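Local coordinates for protein endo-beta-1,4-glucanase (cellulase B) (Bacillus halodurans, PDB 4V2X) that probably hydrolyses beta-1,4-linked glucans and related polysaccharides, joining a family 5 glycoside hydrolase module to an Ig-like module and a CBM46 carbohydrate-binding module, at residues V492-I497 with E542-E547. Residues are numbered along the deposited sequence; the frame is centred on the assembly and turned at random.
Sequences VSNFSI and EMKLTE
Ser496 turns OG back beside its own backbone N (chi1 -72°), and Glu542, extended beyond CG, reaches across to meet it: OG donates to Glu542 OE1 at 3.2 Å, arriving from above the carboxylate plane. A lysine in place of Glu542 would probably leave the Ser496 hydroxyl without this acceptor and its CB without the carboxylate beside it. The strand through Ser496 and Ile497 runs antiparallel to 542-545 within the CBM46 beta-sheet. Ile497 and Met543 form a hydrogen-bonded pair, Ile497 N to Met543 O at 2.7 Å and Met543 N to Ile497 O at 2.8 Å. Leu545 N adds a nearly straight bond to Phe495 O (3.1 Å, 168° at the hydrogen). On the buried face Phe495 and Leu545 lie side by side, Leu545 CD1 3.8 Å from Phe495 CD2, while Met543 and Leu545 continue onto Phe562 and Leu560 of strand 556-564. Toward Val492 the two segments are bridged by a water that donates to Val492 O and to Leu545 O (2.6 Å) and accepts from Phe495 N. A second water links Ser493 O to Glu547 OE1 (2.7 Å). Direct bonds thus close both sides of the Ile497-Met543 pair, whereas at Phe495 and Leu545 one side is direct and water bridges the other, its three bonds satisfying backbone polar atoms of both segments.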
loop_
_atom_site.group_PDB
_atom_site.type_symbol
_atom_site.label_atom_id
_atom_site.label_comp_id
_atom_site.label_asym_id
_atom_site.label_seq_id
_atom_site.Cartn_x
_atom_site.Cartn_y
_atom_site.Cartn_z
ATOM N N VAL A 492 -9.829 -46.020 -21.010
ATOM C CA VAL A 492 -9.790 -44.572 -20.738
ATOM C C VAL A 492 -8.516 -43.862 -21.204
ATOM O O VAL A 492 -8.526 -42.651 -21.427
ATOM C CB VAL A 492 -9.999 -44.239 -19.241
ATOM C CG1 VAL A 492 -11.403 -44.626 -18.793
ATOM C CG2 VAL A 492 -8.929 -44.883 -18.364
ATOM N N SER A 493 -7.417 -44.601 -21.316
ATOM C CA SER A 493 -6.136 -44.023 -21.717
ATOM C C SER A 493 -6.031 -43.756 -23.214
ATOM O O SER A 493 -5.172 -42.995 -23.640
ATOM C CB SER A 493 -4.979 -44.928 -21.280
ATOM O OG SER A 493 -4.918 -46.091 -22.086
ATOM N N ASN A 494 -6.893 -44.383 -24.013
ATOM C CA ASN A 494 -6.785 -44.301 -25.460
ATOM C C ASN A 494 -8.133 -44.550 -26.128
ATOM O O ASN A 494 -8.261 -45.417 -26.990
ATOM C CB ASN A 494 -5.742 -45.320 -25.935
ATOM C CG ASN A 494 -5.470 -45.236 -27.417
ATOM O OD1 ASN A 494 -5.413 -44.148 -27.992
ATOM N ND2 ASN A 494 -5.298 -46.395 -28.049
ATOM N N PHE A 495 -9.140 -43.781 -25.724
ATOM C CA PHE A 495 -10.497 -43.989 -26.211
ATOM C C PHE A 495 -10.796 -43.128 -27.436
ATOM O O PHE A 495 -10.778 -41.900 -27.353
ATOM C CB PHE A 495 -11.523 -43.685 -25.123
ATOM C CG PHE A 495 -12.916 -44.098 -25.493
ATOM C CD1 PHE A 495 -13.312 -45.416 -25.375
ATOM C CD2 PHE A 495 -13.825 -43.171 -25.989
ATOM C CE1 PHE A 495 -14.590 -45.807 -25.732
ATOM C CE2 PHE A 495 -15.112 -43.554 -26.340
ATOM C CZ PHE A 495 -15.492 -44.874 -26.216
ATOM N N SER A 496 -11.086 -43.789 -28.554
ATOM C CA SER A 496 -11.431 -43.120 -29.808
ATOM C C SER A 496 -12.767 -43.633 -30.321
ATOM O O SER A 496 -12.964 -44.845 -30.442
ATOM C CB SER A 496 -10.362 -43.387 -30.875
ATOM O OG SER A 496 -9.169 -42.679 -30.586
ATOM N N ILE A 497 -13.678 -42.716 -30.624
ATOM C CA ILE A 497 -14.932 -43.058 -31.288
ATOM C C ILE A 497 -14.696 -43.031 -32.803
ATOM O O ILE A 497 -14.263 -42.008 -33.341
ATOM C CB ILE A 497 -16.058 -42.070 -30.919
ATOM C CG1 ILE A 497 -16.293 -42.064 -29.403
ATOM C CG2 ILE A 497 -17.346 -42.434 -31.647
ATOM C CD1 ILE A 497 -17.127 -40.901 -28.917
ATOM N N GLU A 542 -11.558 -40.131 -36.381
ATOM C CA GLU A 542 -11.799 -40.543 -35.002
ATOM C C GLU A 542 -12.147 -39.340 -34.149
ATOM O O GLU A 542 -11.689 -38.235 -34.418
ATOM C CB GLU A 542 -10.559 -41.224 -34.415
ATOM C CG GLU A 542 -10.155 -42.514 -35.114
ATOM C CD GLU A 542 -8.927 -43.164 -34.498
ATOM O OE1 GLU A 542 -8.246 -42.510 -33.681
ATOM O OE2 GLU A 542 -8.642 -44.334 -34.841
ATOM N N MET A 543 -12.961 -39.571 -33.123
ATOM C CA MET A 543 -13.233 -38.579 -32.094
ATOM C C MET A 543 -12.587 -39.069 -30.807
ATOM O O MET A 543 -12.992 -40.098 -30.259
ATOM C CB MET A 543 -14.735 -38.428 -31.896
ATOM C CG MET A 543 -15.125 -37.257 -31.030
ATOM S SD MET A 543 -14.942 -35.723 -31.945
ATOM C CE MET A 543 -16.348 -35.810 -33.046
ATOM N N LYS A 544 -11.589 -38.328 -30.331
ATOM C CA LYS A 544 -10.826 -38.708 -29.146
ATOM C C LYS A 544 -11.467 -38.129 -27.892
ATOM O O LYS A 544 -11.801 -36.948 -27.861
ATOM C CB LYS A 544 -9.385 -38.193 -29.268
ATOM C CG LYS A 544 -8.437 -38.656 -28.168
ATOM C CD LYS A 544 -8.637 -40.130 -27.860
ATOM C CE LYS A 544 -7.332 -40.871 -27.630
ATOM N NZ LYS A 544 -6.765 -40.638 -26.279
ATOM N N LEU A 545 -11.642 -38.966 -26.875
ATOM C CA LEU A 545 -12.029 -38.506 -25.539
ATOM C C LEU A 545 -10.806 -38.781 -24.691
ATOM O O LEU A 545 -10.347 -39.921 -24.637
ATOM C CB LEU A 545 -13.235 -39.270 -24.982
ATOM C CG LEU A 545 -14.527 -39.232 -25.802
ATOM C CD1 LEU A 545 -15.646 -39.927 -25.049
ATOM C CD2 LEU A 545 -14.929 -37.809 -26.141
ATOM N N THR A 546 -10.279 -37.755 -24.036
ATOM C CA THR A 546 -8.961 -37.868 -23.402
ATOM C C THR A 546 -8.998 -38.559 -22.050
ATOM O O THR A 546 -10.045 -38.651 -21.392
ATOM C CB THR A 546 -8.315 -36.492 -23.195
ATOM O OG1 THR A 546 -9.088 -35.747 -22.258
ATOM C CG2 THR A 546 -8.202 -35.732 -24.517
ATOM N N GLU A 547 -7.832 -39.015 -21.610
ATOM C CA GLU A 547 -7.712 -39.561 -20.260
ATOM C C GLU A 547 -8.060 -38.514 -19.200
ATOM O O GLU A 547 -8.655 -38.836 -18.170
ATOM C CB GLU A 547 -6.308 -40.118 -20.019
ATOM C CG GLU A 547 -6.234 -40.927 -18.735
ATOM C CD GLU A 547 -4.974 -41.760 -18.600
ATOM O OE1 GLU A 547 -4.308 -42.036 -19.623
ATOM O OE2 GLU A 547 -4.663 -42.148 -17.452
HETATM O O HOH W 1 -8.348 -41.514 -23.951
HETATM O O HOH W 2 -3.619 -41.032 -21.991
#